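Local coordinates for peptidyl tryptophan dihydroxylase (Pseudomonas putida, PDB 7CTQ), which is an FAD-dependent monooxygenase that probably dihydroxylates a peptidyl tryptophan, a step essential for making the tryptophylquinone cofactor of an amine dehydrogenase, at residues A[11-16]-A[31-36]; A[35-40]-A[94-99]. All blocks are in the same frame, centred on the assembly; numbering follows the deposited sequence.

Contact 1. Residues A[11-16]-A[31-36]; sequences LGAGPA and VTVVSE. With FAD (flavin-adenine dinucleotide), chain C.
Val34 O receives the amide of Gly12 in a hydrogen bond of 2.5 Å from Gly12 N to Val34 O. Leu11 CA lies 3.4 Å from Val34 O in a C-H...O contact. Leu11 pairs with Val34 in a parallel bridge, with their side chains together on the sheet face that meets Val117 and Val114. Beyond the bridge the chain bends toward the FAD, while Ala13 still points its CB at strand 31-35. Ala13 CB packs 3.5 Å from Ser35 CB, and Val33, its CG1 anti to the backbone N (chi1 172°), brings that methyl to 3.9 Å from Ala13 CB. Ser35 OG, also anti to its own N, lies 3.5 Å from FAD O3B on the adenosine ribose. Gly12 takes a positive phi of 103° that would press a CB against the preceding carbonyl, while a CB on Gly14 would run into FAD O5B. Where the helix begins, Ala16 N donates to FAD O2P at 3.0 Å. The glycine-rich turn carries strand 8-11 into helix 15-27, within a beta-alpha-beta unit of Rossmann type whose second strand is 31-35; the amide at the helix start, with the helix dipole, is consistent with partly offsetting the negative charge of the FAD pyrophosphate.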
ATOM      1  N   LEU A  11      -8.493  -6.196  13.156  1.00 45.38           N
ATOM      2  CA  LEU A  11      -8.997  -4.861  13.470  1.00 43.49           C
ATOM      3  C   LEU A  11      -8.933  -3.989  12.228  1.00 45.90           C
ATOM      4  O   LEU A  11      -7.839  -3.688  11.734  1.00 43.92           O
ATOM      5  CB  LEU A  11      -8.199  -4.207  14.596  1.00 41.57           C
ATOM      6  CG  LEU A  11      -7.812  -5.102  15.764  1.00 51.73           C
ATOM      7  CD1 LEU A  11      -7.029  -4.317  16.807  1.00 52.54           C
ATOM      8  CD2 LEU A  11      -9.055  -5.736  16.376  1.00 48.81           C
ATOM      9  N   GLY A  12     -10.097  -3.569  11.738  1.00 45.82           N
ATOM     10  CA  GLY A  12     -10.167  -2.701  10.576  1.00 52.45           C
ATOM     11  C   GLY A  12     -10.556  -3.441   9.311  1.00 56.38           C
ATOM     12  O   GLY A  12     -10.005  -4.510   9.006  1.00 45.73           O
ATOM     13  N   ALA A  13     -11.503  -2.880   8.560  1.00 54.80           N
ATOM     14  CA  ALA A  13     -12.036  -3.561   7.392  1.00 50.02           C
ATOM     15  C   ALA A  13     -11.855  -2.719   6.140  1.00 54.32           C
ATOM     16  O   ALA A  13     -12.778  -2.593   5.328  1.00 55.03           O
ATOM     17  CB  ALA A  13     -13.515  -3.905   7.590  1.00 58.82           C
ATOM     18  N   GLY A  14     -10.675  -2.136   5.973  1.00 47.54           N
ATOM     19  CA  GLY A  14     -10.315  -1.536   4.712  1.00 40.01           C
ATOM     20  C   GLY A  14      -9.806  -2.607   3.770  1.00 45.56           C
ATOM     21  O   GLY A  14      -9.869  -3.807   4.069  1.00 44.33           O
ATOM     22  N   PRO A  15      -9.272  -2.191   2.618  1.00 44.18           N
ATOM     23  CA  PRO A  15      -8.739  -3.181   1.662  1.00 39.22           C
ATOM     24  C   PRO A  15      -7.773  -4.176   2.289  1.00 45.63           C
ATOM     25  O   PRO A  15      -7.837  -5.377   1.987  1.00 45.10           O
ATOM     26  CB  PRO A  15      -8.039  -2.305   0.611  1.00 40.80           C
ATOM     27  CG  PRO A  15      -8.617  -0.951   0.773  1.00 41.65           C
ATOM     28  CD  PRO A  15      -9.031  -0.804   2.190  1.00 38.17           C
ATOM     29  N   ALA A  16      -6.891  -3.715   3.176  1.00 39.21           N
ATOM     30  CA  ALA A  16      -5.842  -4.589   3.686  1.00 37.23           C
ATOM     31  C   ALA A  16      -6.387  -5.606   4.686  1.00 37.53           C
ATOM     32  O   ALA A  16      -6.079  -6.804   4.601  1.00 39.34           O
ATOM     33  CB  ALA A  16      -4.732  -3.745   4.315  1.00 44.25           C
ATOM     34  N   VAL A  31     -12.166 -16.604  11.089  1.00 48.71           N
ATOM     35  CA  VAL A  31     -11.686 -15.227  11.166  1.00 48.53           C
ATOM     36  C   VAL A  31     -12.831 -14.305  11.557  1.00 51.62           C
ATOM     37  O   VAL A  31     -13.935 -14.415  11.016  1.00 55.03           O
ATOM     38  CB  VAL A  31     -11.085 -14.761   9.822  1.00 49.37           C
ATOM     39  CG1 VAL A  31     -10.580 -13.329   9.926  1.00 46.94           C
ATOM     40  CG2 VAL A  31      -9.984 -15.711   9.353  1.00 44.47           C
ATOM     41  N   THR A  32     -12.552 -13.375  12.470  1.00 54.34           N
ATOM     42  CA  THR A  32     -13.477 -12.313  12.850  1.00 50.17           C
ATOM     43  C   THR A  32     -12.825 -10.962  12.588  1.00 47.28           C
ATOM     44  O   THR A  32     -11.662 -10.752  12.943  1.00 50.76           O
ATOM     45  CB  THR A  32     -13.871 -12.426  14.332  1.00 56.07           C
ATOM     46  OG1 THR A  32     -14.583 -13.650  14.554  1.00 60.73           O
ATOM     47  CG2 THR A  32     -14.739 -11.243  14.757  1.00 49.56           C
ATOM     48  N   VAL A  33     -13.569 -10.047  11.977  1.00 48.31           N
ATOM     49  CA  VAL A  33     -13.087  -8.699  11.701  1.00 51.32           C
ATOM     50  C   VAL A  33     -13.905  -7.713  12.521  1.00 58.90           C
ATOM     51  O   VAL A  33     -15.134  -7.819  12.589  1.00 63.23           O
ATOM     52  CB  VAL A  33     -13.168  -8.362  10.197  1.00 55.37           C
ATOM     53  CG1 VAL A  33     -12.847  -6.898   9.951  1.00 53.96           C
ATOM     54  CG2 VAL A  33     -12.220  -9.248   9.402  1.00 51.72           C
ATOM     55  N   VAL A  34     -13.220  -6.762  13.151  1.00 65.01           N
ATOM     56  CA  VAL A  34     -13.843  -5.657  13.871  1.00 57.59           C
ATOM     57  C   VAL A  34     -13.475  -4.371  13.154  1.00 61.93           C
ATOM     58  O   VAL A  34     -12.302  -4.164  12.820  1.00 59.37           O
ATOM     59  CB  VAL A  34     -13.385  -5.596  15.339  1.00 52.88           C
ATOM     60  CG1 VAL A  34     -14.139  -4.504  16.087  1.00 57.79           C
ATOM     61  CG2 VAL A  34     -13.562  -6.944  16.005  1.00 60.64           C
ATOM     62  N   SER A  35     -14.459  -3.503  12.931  1.00 54.58           N
ATOM     63  CA  SER A  35     -14.178  -2.242  12.255  1.00 62.50           C
ATOM     64  C   SER A  35     -15.359  -1.302  12.425  1.00 69.09           C
ATOM     65  O   SER A  35     -16.477  -1.727  12.731  1.00 70.87           O
ATOM     66  CB  SER A  35     -13.881  -2.449  10.768  1.00 62.99           C
ATOM     67  OG  SER A  35     -13.927  -1.224  10.056  1.00 65.78           O
ATOM     68  N   GLU A  36     -15.092  -0.019  12.205  1.00 73.98           N
ATOM     69  CA  GLU A  36     -16.094   1.025  12.343  1.00 82.19           C
ATOM     70  C   GLU A  36     -16.810   1.242  11.013  1.00 96.98           C
ATOM     71  O   GLU A  36     -16.204   1.151   9.940  1.00 98.74           O
ATOM     72  CB  GLU A  36     -15.452   2.325  12.828  1.00 80.41           C
ATOM     73  CG  GLU A  36     -16.380   3.530  12.819  1.00 97.20           C
ATOM     74  CD  GLU A  36     -16.062   4.517  13.921  1.00106.28           C
ATOM     75  OE1 GLU A  36     -15.503   4.090  14.952  1.00101.13           O
ATOM     76  OE2 GLU A  36     -16.372   5.717  13.760  1.00108.60           O
TER
HETATM   77  PA  FAD C 501      -8.000   1.830   5.525  1.00 44.94           P
HETATM   78  O1A FAD C 501      -8.527   1.761   4.146  1.00 40.84           O
HETATM   79  O2A FAD C 501      -7.822   3.254   6.032  1.00 47.92           O
HETATM   80  O5B FAD C 501      -8.880   0.927   6.447  1.00 46.60           O
HETATM   81  C5B FAD C 501      -8.880   1.086   7.879  1.00 44.08           C
HETATM   82  C4B FAD C 501     -10.255   0.696   8.353  1.00 59.27           C
HETATM   83  O4B FAD C 501     -10.251   0.611   9.797  1.00 61.30           O
HETATM   84  C3B FAD C 501     -11.387   1.658   7.978  1.00 65.72           C
HETATM   85  O3B FAD C 501     -12.563   0.926   7.643  1.00 68.73           O
HETATM   86  C2B FAD C 501     -11.553   2.506   9.245  1.00 66.47           C
HETATM   87  O2B FAD C 501     -12.882   2.993   9.429  1.00 74.80           O
HETATM   88  C1B FAD C 501     -11.242   1.467  10.323  1.00 69.39           C
HETATM   89  N9A FAD C 501     -10.795   1.971  11.614  1.00 64.79           N
HETATM   90  C8A FAD C 501      -9.969   3.023  11.890  1.00 68.96           C
HETATM   91  N7A FAD C 501      -9.743   3.221  13.166  1.00 69.28           N
HETATM   92  C5A FAD C 501     -10.506   2.242  13.775  1.00 65.78           C
HETATM   93  C6A FAD C 501     -10.732   1.912  15.127  1.00 62.70           C
HETATM   94  N6A FAD C 501     -10.182   2.563  16.152  1.00 66.60           N
HETATM   95  N1A FAD C 501     -11.551   0.864  15.402  1.00 58.01           N
HETATM   96  C2A FAD C 501     -12.107   0.204  14.382  1.00 60.19           C
HETATM   97  N3A FAD C 501     -11.966   0.431  13.071  1.00 64.30           N
HETATM   98  C4A FAD C 501     -11.150   1.462  12.831  1.00 69.36           C
HETATM   99  N1  FAD C 501      -5.323   5.239  -2.628  1.00 49.19           N
HETATM  100  C2  FAD C 501      -5.738   5.054  -3.917  1.00 44.70           C
HETATM  101  O2  FAD C 501      -5.772   3.936  -4.433  1.00 45.91           O
HETATM  102  N3  FAD C 501      -6.144   6.138  -4.668  1.00 48.47           N
HETATM  103  C4  FAD C 501      -6.182   7.450  -4.245  1.00 55.73           C
HETATM  104  O4  FAD C 501      -6.577   8.333  -5.004  1.00 52.80           O
HETATM  105  C4X FAD C 501      -5.738   7.641  -2.877  1.00 49.98           C
HETATM  106  N5  FAD C 501      -5.736   8.856  -2.397  1.00 50.47           N
HETATM  107  C5X FAD C 501      -5.310   9.040  -1.091  1.00 49.53           C
HETATM  108  C6  FAD C 501      -5.293  10.332  -0.565  1.00 48.79           C
HETATM  109  C7  FAD C 501      -4.860  10.570   0.735  1.00 52.47           C
HETATM  110  C7M FAD C 501      -4.858  11.977   1.273  1.00 43.83           C
HETATM  111  C8  FAD C 501      -4.428   9.495   1.529  1.00 50.23           C
HETATM  112  C8M FAD C 501      -3.962   9.717   2.944  1.00 44.60           C
HETATM  113  C9  FAD C 501      -4.449   8.206   1.010  1.00 46.80           C
HETATM  114  C9A FAD C 501      -4.878   7.972  -0.291  1.00 51.06           C
HETATM  115  N10 FAD C 501      -4.914   6.674  -0.842  1.00 48.02           N
HETATM  116  C10 FAD C 501      -5.325   6.474  -2.145  1.00 47.96           C
HETATM  117  C1' FAD C 501      -4.432   5.529  -0.067  1.00 42.11           C
HETATM  118  C2' FAD C 501      -5.531   4.628   0.470  1.00 47.80           C
HETATM  119  O2' FAD C 501      -6.531   5.379   1.160  1.00 44.68           O
HETATM  120  C3' FAD C 501      -4.894   3.620   1.424  1.00 44.22           C
HETATM  121  O3' FAD C 501      -3.743   3.085   0.779  1.00 43.02           O
HETATM  122  C4' FAD C 501      -5.782   2.456   1.851  1.00 47.88           C
HETATM  123  O4' FAD C 501      -7.111   2.895   2.143  1.00 50.93           O
HETATM  124  C5' FAD C 501      -5.192   1.741   3.044  1.00 38.49           C
HETATM  125  O5' FAD C 501      -5.950   0.546   3.281  1.00 36.90           O
HETATM  126  P   FAD C 501      -6.058  -0.065   4.710  1.00 41.06           P
HETATM  127  O1P FAD C 501      -4.627  -0.400   5.161  1.00 39.11           O
HETATM  128  O2P FAD C 501      -7.046  -1.179   4.735  1.00 41.78           O
HETATM  129  O3P FAD C 501      -6.565   1.154   5.591  1.00 42.53           O

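Contact 2. Residues A[35-40]-A[94-99]; sequences SEWRRF and FDRALR. With FAD (flavin-adenine dinucleotide), chain C.
Arg99, Arg96 and Trp37 bury most of this surface contact between the loop 35-40 and helix 91-104. Arg99 points its guanidinium at the loop backbone: NH1 donates to Trp37 O at 3.2 Å, the oxygen lying near the guanidinium plane and the N-H bending to 149° at hydrogen. Arg99 NH2 lies 3.4 Å from Ser35 O, while Ser35 OG sits over one face of the group, so successive loop residues gather round a single cation. Between them, Glu36 N lies 3.3 Å from FAD N3A. One turn back, Arg96 meets the indole with its aliphatic part. Arg96 CG lies at the ring edge, in plane, and Arg96 CD comes to 3.3 Å from Trp37 NE1, the ring and guanidinium planes standing 71° apart. Trp37 CG is anti to the backbone N (chi1 -166°), which swings the pyrrole edge toward the helix. Arg38 runs beside Arg96, CD to CD 3.8 Å, yet its NH1 ends 3.3 Å from Arg96 NE, two donors of like charge that cannot bond to each other. An alanine in place of Arg38 would take away the CG and CD that lie against Arg96, and the end of Arg96 would probably be freer to turn. The loop follows the second strand of a Rossmann-type FAD fold, where the residues at the strand end border the adenosine.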
ATOM      1  N   SER A  35     -14.459  -3.503  12.931  1.00 54.58           N
ATOM      2  CA  SER A  35     -14.178  -2.242  12.255  1.00 62.50           C
ATOM      3  C   SER A  35     -15.359  -1.302  12.425  1.00 69.09           C
ATOM      4  O   SER A  35     -16.477  -1.727  12.731  1.00 70.87           O
ATOM      5  CB  SER A  35     -13.881  -2.449  10.768  1.00 62.99           C
ATOM      6  OG  SER A  35     -13.927  -1.224  10.056  1.00 65.78           O
ATOM      7  N   GLU A  36     -15.092  -0.019  12.205  1.00 73.98           N
ATOM      8  CA  GLU A  36     -16.094   1.025  12.343  1.00 82.19           C
ATOM      9  C   GLU A  36     -16.810   1.242  11.013  1.00 96.98           C
ATOM     10  O   GLU A  36     -16.204   1.151   9.940  1.00 98.74           O
ATOM     11  CB  GLU A  36     -15.452   2.325  12.828  1.00 80.41           C
ATOM     12  CG  GLU A  36     -16.380   3.530  12.819  1.00 97.20           C
ATOM     13  CD  GLU A  36     -16.062   4.517  13.921  1.00106.28           C
ATOM     14  OE1 GLU A  36     -15.503   4.090  14.952  1.00101.13           O
ATOM     15  OE2 GLU A  36     -16.372   5.717  13.760  1.00108.60           O
ATOM     16  N   TRP A  37     -18.110   1.547  11.105  1.00102.95           N
ATOM     17  CA  TRP A  37     -18.993   1.549   9.939  1.00110.13           C
ATOM     18  C   TRP A  37     -18.476   2.457   8.829  1.00113.77           C
ATOM     19  O   TRP A  37     -18.303   2.020   7.683  1.00111.37           O
ATOM     20  CB  TRP A  37     -20.401   1.974  10.369  1.00115.44           C
ATOM     21  CG  TRP A  37     -21.491   1.713   9.363  1.00129.25           C
ATOM     22  CD1 TRP A  37     -21.344   1.476   8.024  1.00126.21           C
ATOM     23  CD2 TRP A  37     -22.900   1.658   9.627  1.00137.31           C
ATOM     24  NE1 TRP A  37     -22.574   1.289   7.439  1.00132.45           N
ATOM     25  CE2 TRP A  37     -23.545   1.390   8.401  1.00137.58           C
ATOM     26  CE3 TRP A  37     -23.679   1.808  10.782  1.00128.24           C
ATOM     27  CZ2 TRP A  37     -24.931   1.270   8.297  1.00133.69           C
ATOM     28  CZ3 TRP A  37     -25.055   1.689  10.676  1.00127.24           C
ATOM     29  CH2 TRP A  37     -25.667   1.422   9.443  1.00128.33           C
ATOM     30  N   ARG A  38     -18.247   3.734   9.139  1.00107.79           N
ATOM     31  CA  ARG A  38     -17.952   4.722   8.112  1.00107.13           C
ATOM     32  C   ARG A  38     -16.999   5.781   8.647  1.00108.86           C
ATOM     33  O   ARG A  38     -16.597   5.764   9.814  1.00106.10           O
ATOM     34  CB  ARG A  38     -19.235   5.387   7.599  1.00108.53           C
ATOM     35  CG  ARG A  38     -20.257   4.415   7.028  1.00112.86           C
ATOM     36  CD  ARG A  38     -21.592   5.074   6.702  1.00111.58           C
ATOM     37  NE  ARG A  38     -21.467   6.469   6.275  1.00111.62           N
ATOM     38  CZ  ARG A  38     -20.827   6.876   5.180  1.00107.60           C
ATOM     39  NH1 ARG A  38     -20.253   5.994   4.375  1.00104.25           N
ATOM     40  NH2 ARG A  38     -20.768   8.168   4.884  1.00102.20           N
ATOM     41  N   ARG A  39     -16.640   6.704   7.759  1.00115.30           N
ATOM     42  CA  ARG A  39     -15.871   7.900   8.077  1.00118.12           C
ATOM     43  C   ARG A  39     -16.276   8.973   7.067  1.00112.47           C
ATOM     44  O   ARG A  39     -17.295   8.841   6.379  1.00104.48           O
ATOM     45  CB  ARG A  39     -14.365   7.588   8.081  1.00118.96           C
ATOM     46  CG  ARG A  39     -13.491   8.564   8.875  1.00117.50           C
ATOM     47  CD  ARG A  39     -14.234   9.176  10.059  1.00120.03           C
ATOM     48  NE  ARG A  39     -14.506   8.209  11.122  1.00123.27           N
ATOM     49  CZ  ARG A  39     -13.716   8.009  12.174  1.00125.14           C
ATOM     50  NH1 ARG A  39     -12.595   8.710  12.305  1.00123.95           N
ATOM     51  NH2 ARG A  39     -14.042   7.110  13.097  1.00120.96           N
ATOM     52  N   PHE A  40     -15.479  10.037   6.964  1.00114.62           N
ATOM     53  CA  PHE A  40     -15.840  11.151   6.097  1.00111.93           C
ATOM     54  C   PHE A  40     -15.912  10.708   4.635  1.00108.59           C
ATOM     55  O   PHE A  40     -15.343   9.690   4.226  1.00103.04           O
ATOM     56  CB  PHE A  40     -14.847  12.310   6.250  1.00 96.88           C
ATOM     57  CG  PHE A  40     -13.479  12.021   5.695  1.00 99.42           C
ATOM     58  CD1 PHE A  40     -12.522  11.380   6.471  1.00113.89           C
ATOM     59  CD2 PHE A  40     -13.145  12.395   4.404  1.00 86.05           C
ATOM     60  CE1 PHE A  40     -11.258  11.113   5.967  1.00102.45           C
ATOM     61  CE2 PHE A  40     -11.885  12.124   3.896  1.00 92.90           C
ATOM     62  CZ  PHE A  40     -10.941  11.486   4.677  1.00 90.05           C
ATOM     63  N   PHE A  94     -17.481   1.925  -0.844  1.00 79.84           N
ATOM     64  CA  PHE A  94     -16.494   0.847  -0.858  1.00 67.57           C
ATOM     65  C   PHE A  94     -16.425   0.123   0.484  1.00 70.53           C
ATOM     66  O   PHE A  94     -16.590  -1.101   0.553  1.00 71.09           O
ATOM     67  CB  PHE A  94     -15.130   1.421  -1.235  1.00 70.24           C
ATOM     68  CG  PHE A  94     -14.123   0.385  -1.622  1.00 70.91           C
ATOM     69  CD1 PHE A  94     -14.344  -0.448  -2.706  1.00 76.33           C
ATOM     70  CD2 PHE A  94     -12.946   0.251  -0.910  1.00 69.19           C
ATOM     71  CE1 PHE A  94     -13.408  -1.399  -3.070  1.00 76.08           C
ATOM     72  CE2 PHE A  94     -12.006  -0.701  -1.268  1.00 72.60           C
ATOM     73  CZ  PHE A  94     -12.237  -1.524  -2.348  1.00 68.63           C
ATOM     74  N   ASP A  95     -16.173   0.867   1.564  1.00 72.14           N
ATOM     75  CA  ASP A  95     -15.957   0.228   2.862  1.00 74.68           C
ATOM     76  C   ASP A  95     -17.225  -0.452   3.363  1.00 76.55           C
ATOM     77  O   ASP A  95     -17.167  -1.554   3.920  1.00 73.63           O
ATOM     78  CB  ASP A  95     -15.450   1.248   3.884  1.00 81.42           C
ATOM     79  CG  ASP A  95     -14.297   2.088   3.350  1.00 83.01           C
ATOM     80  OD1 ASP A  95     -13.531   1.577   2.502  1.00 79.71           O
ATOM     81  OD2 ASP A  95     -14.159   3.256   3.775  1.00 80.69           O
ATOM     82  N   ARG A  96     -18.380   0.194   3.183  1.00 88.05           N
ATOM     83  CA  ARG A  96     -19.644  -0.463   3.497  1.00 86.74           C
ATOM     84  C   ARG A  96     -19.832  -1.707   2.642  1.00 78.40           C
ATOM     85  O   ARG A  96     -20.381  -2.713   3.103  1.00 86.63           O
ATOM     86  CB  ARG A  96     -20.808   0.512   3.305  1.00 99.87           C
ATOM     87  CG  ARG A  96     -21.004   1.517   4.440  1.00104.45           C
ATOM     88  CD  ARG A  96     -22.331   2.274   4.292  1.00108.49           C
ATOM     89  NE  ARG A  96     -22.199   3.516   3.526  1.00104.50           N
ATOM     90  CZ  ARG A  96     -22.730   3.719   2.320  1.00102.24           C
ATOM     91  NH1 ARG A  96     -23.434   2.761   1.728  1.00 96.04           N
ATOM     92  NH2 ARG A  96     -22.555   4.882   1.701  1.00 90.82           N
ATOM     93  N   ALA A  97     -19.347  -1.675   1.409  1.00 75.18           N
ATOM     94  CA  ALA A  97     -19.486  -2.837   0.548  1.00 74.21           C
ATOM     95  C   ALA A  97     -18.480  -3.940   0.865  1.00 80.07           C
ATOM     96  O   ALA A  97     -18.750  -5.108   0.570  1.00 83.38           O
ATOM     97  CB  ALA A  97     -19.328  -2.402  -0.903  1.00 81.03           C
ATOM     98  N   LEU A  98     -17.316  -3.592   1.432  1.00 75.20           N
ATOM     99  CA  LEU A  98     -16.326  -4.603   1.792  1.00 78.63           C
ATOM    100  C   LEU A  98     -16.890  -5.613   2.779  1.00 73.10           C
ATOM    101  O   LEU A  98     -16.503  -6.787   2.756  1.00 68.32           O
ATOM    102  CB  LEU A  98     -15.075  -3.944   2.373  1.00 74.14           C
ATOM    103  CG  LEU A  98     -14.080  -3.309   1.390  1.00 70.92           C
ATOM    104  CD1 LEU A  98     -12.953  -2.580   2.124  1.00 59.81           C
ATOM    105  CD2 LEU A  98     -13.514  -4.345   0.423  1.00 68.96           C
ATOM    106  N   ARG A  99     -17.811  -5.185   3.643  1.00 69.65           N
ATOM    107  CA  ARG A  99     -18.334  -6.092   4.660  1.00 75.90           C
ATOM    108  C   ARG A  99     -19.145  -7.226   4.039  1.00 73.68           C
ATOM    109  O   ARG A  99     -19.176  -8.332   4.590  1.00 65.12           O
ATOM    110  CB  ARG A  99     -19.184  -5.315   5.665  1.00 68.46           C
ATOM    111  CG  ARG A  99     -18.853  -3.832   5.750  1.00 76.58           C
ATOM    112  CD  ARG A  99     -17.428  -3.602   6.208  1.00 76.82           C
ATOM    113  NE  ARG A  99     -17.365  -3.322   7.638  1.00 88.63           N
ATOM    114  CZ  ARG A  99     -17.677  -2.149   8.183  1.00 91.64           C
ATOM    115  NH1 ARG A  99     -18.071  -1.142   7.412  1.00 84.86           N
ATOM    116  NH2 ARG A  99     -17.592  -1.978   9.498  1.00 88.80           N
TER
HETATM  117  PA  FAD C 501      -8.000   1.830   5.525  1.00 44.94           P
HETATM  118  O1A FAD C 501      -8.527   1.761   4.146  1.00 40.84           O
HETATM  119  O2A FAD C 501      -7.822   3.254   6.032  1.00 47.92           O
HETATM  120  O5B FAD C 501      -8.880   0.927   6.447  1.00 46.60           O
HETATM  121  C5B FAD C 501      -8.880   1.086   7.879  1.00 44.08           C
HETATM  122  C4B FAD C 501     -10.255   0.696   8.353  1.00 59.27           C
HETATM  123  O4B FAD C 501     -10.251   0.611   9.797  1.00 61.30           O
HETATM  124  C3B FAD C 501     -11.387   1.658   7.978  1.00 65.72           C
HETATM  125  O3B FAD C 501     -12.563   0.926   7.643  1.00 68.73           O
HETATM  126  C2B FAD C 501     -11.553   2.506   9.245  1.00 66.47           C
HETATM  127  O2B FAD C 501     -12.882   2.993   9.429  1.00 74.80           O
HETATM  128  C1B FAD C 501     -11.242   1.467  10.323  1.00 69.39           C
HETATM  129  N9A FAD C 501     -10.795   1.971  11.614  1.00 64.79           N
HETATM  130  C8A FAD C 501      -9.969   3.023  11.890  1.00 68.96           C
HETATM  131  N7A FAD C 501      -9.743   3.221  13.166  1.00 69.28           N
HETATM  132  C5A FAD C 501     -10.506   2.242  13.775  1.00 65.78           C
HETATM  133  C6A FAD C 501     -10.732   1.912  15.127  1.00 62.70           C
HETATM  134  N6A FAD C 501     -10.182   2.563  16.152  1.00 66.60           N
HETATM  135  N1A FAD C 501     -11.551   0.864  15.402  1.00 58.01           N
HETATM  136  C2A FAD C 501     -12.107   0.204  14.382  1.00 60.19           C
HETATM  137  N3A FAD C 501     -11.966   0.431  13.071  1.00 64.30           N
HETATM  138  C4A FAD C 501     -11.150   1.462  12.831  1.00 69.36           C
HETATM  139  N1  FAD C 501      -5.323   5.239  -2.628  1.00 49.19           N
HETATM  140  C2  FAD C 501      -5.738   5.054  -3.917  1.00 44.70           C
HETATM  141  O2  FAD C 501      -5.772   3.936  -4.433  1.00 45.91           O
HETATM  142  N3  FAD C 501      -6.144   6.138  -4.668  1.00 48.47           N
HETATM  143  C4  FAD C 501      -6.182   7.450  -4.245  1.00 55.73           C
HETATM  144  O4  FAD C 501      -6.577   8.333  -5.004  1.00 52.80           O
HETATM  145  C4X FAD C 501      -5.738   7.641  -2.877  1.00 49.98           C
HETATM  146  N5  FAD C 501      -5.736   8.856  -2.397  1.00 50.47           N
HETATM  147  C5X FAD C 501      -5.310   9.040  -1.091  1.00 49.53           C
HETATM  148  C6  FAD C 501      -5.293  10.332  -0.565  1.00 48.79           C
HETATM  149  C7  FAD C 501      -4.860  10.570   0.735  1.00 52.47           C
HETATM  150  C7M FAD C 501      -4.858  11.977   1.273  1.00 43.83           C
HETATM  151  C8  FAD C 501      -4.428   9.495   1.529  1.00 50.23           C
HETATM  152  C8M FAD C 501      -3.962   9.717   2.944  1.00 44.60           C
HETATM  153  C9  FAD C 501      -4.449   8.206   1.010  1.00 46.80           C
HETATM  154  C9A FAD C 501      -4.878   7.972  -0.291  1.00 51.06           C
HETATM  155  N10 FAD C 501      -4.914   6.674  -0.842  1.00 48.02           N
HETATM  156  C10 FAD C 501      -5.325   6.474  -2.145  1.00 47.96           C
HETATM  157  C1' FAD C 501      -4.432   5.529  -0.067  1.00 42.11           C
HETATM  158  C2' FAD C 501      -5.531   4.628   0.470  1.00 47.80           C
HETATM  159  O2' FAD C 501      -6.531   5.379   1.160  1.00 44.68           O
HETATM  160  C3' FAD C 501      -4.894   3.620   1.424  1.00 44.22           C
HETATM  161  O3' FAD C 501      -3.743   3.085   0.779  1.00 43.02           O
HETATM  162  C4' FAD C 501      -5.782   2.456   1.851  1.00 47.88           C
HETATM  163  O4' FAD C 501      -7.111   2.895   2.143  1.00 50.93           O
HETATM  164  C5' FAD C 501      -5.192   1.741   3.044  1.00 38.49           C
HETATM  165  O5' FAD C 501      -5.950   0.546   3.281  1.00 36.90           O
HETATM  166  P   FAD C 501      -6.058  -0.065   4.710  1.00 41.06           P
HETATM  167  O1P FAD C 501      -4.627  -0.400   5.161  1.00 39.11           O
HETATM  168  O2P FAD C 501      -7.046  -1.179   4.735  1.00 41.78           O
HETATM  169  O3P FAD C 501      -6.565   1.154   5.591  1.00 42.53           O

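Contacts 1 and 2 lie about 9 Å apart between centres and share Ser35 and Glu36, the strand end at which one passes into the other. In chain order come strand 8-11, helix 15-27, strand 31-35, the loop 35-40 and, much later, helix 91-104. Strand 31-35 stands between strands 8-11 and 108-119 in the mixed sheet. Helix 91-104 joins the two contacts directly: Leu98 CD1 packs 3.2 Å from Ala13 O in the glycine-rich turn, and Arg99 NE lies 3.9 Å from Ala13 CB. Turn, strand end and helix therefore meet beside the adenosine and pyrophosphate part of FAD, away from the flavin ring.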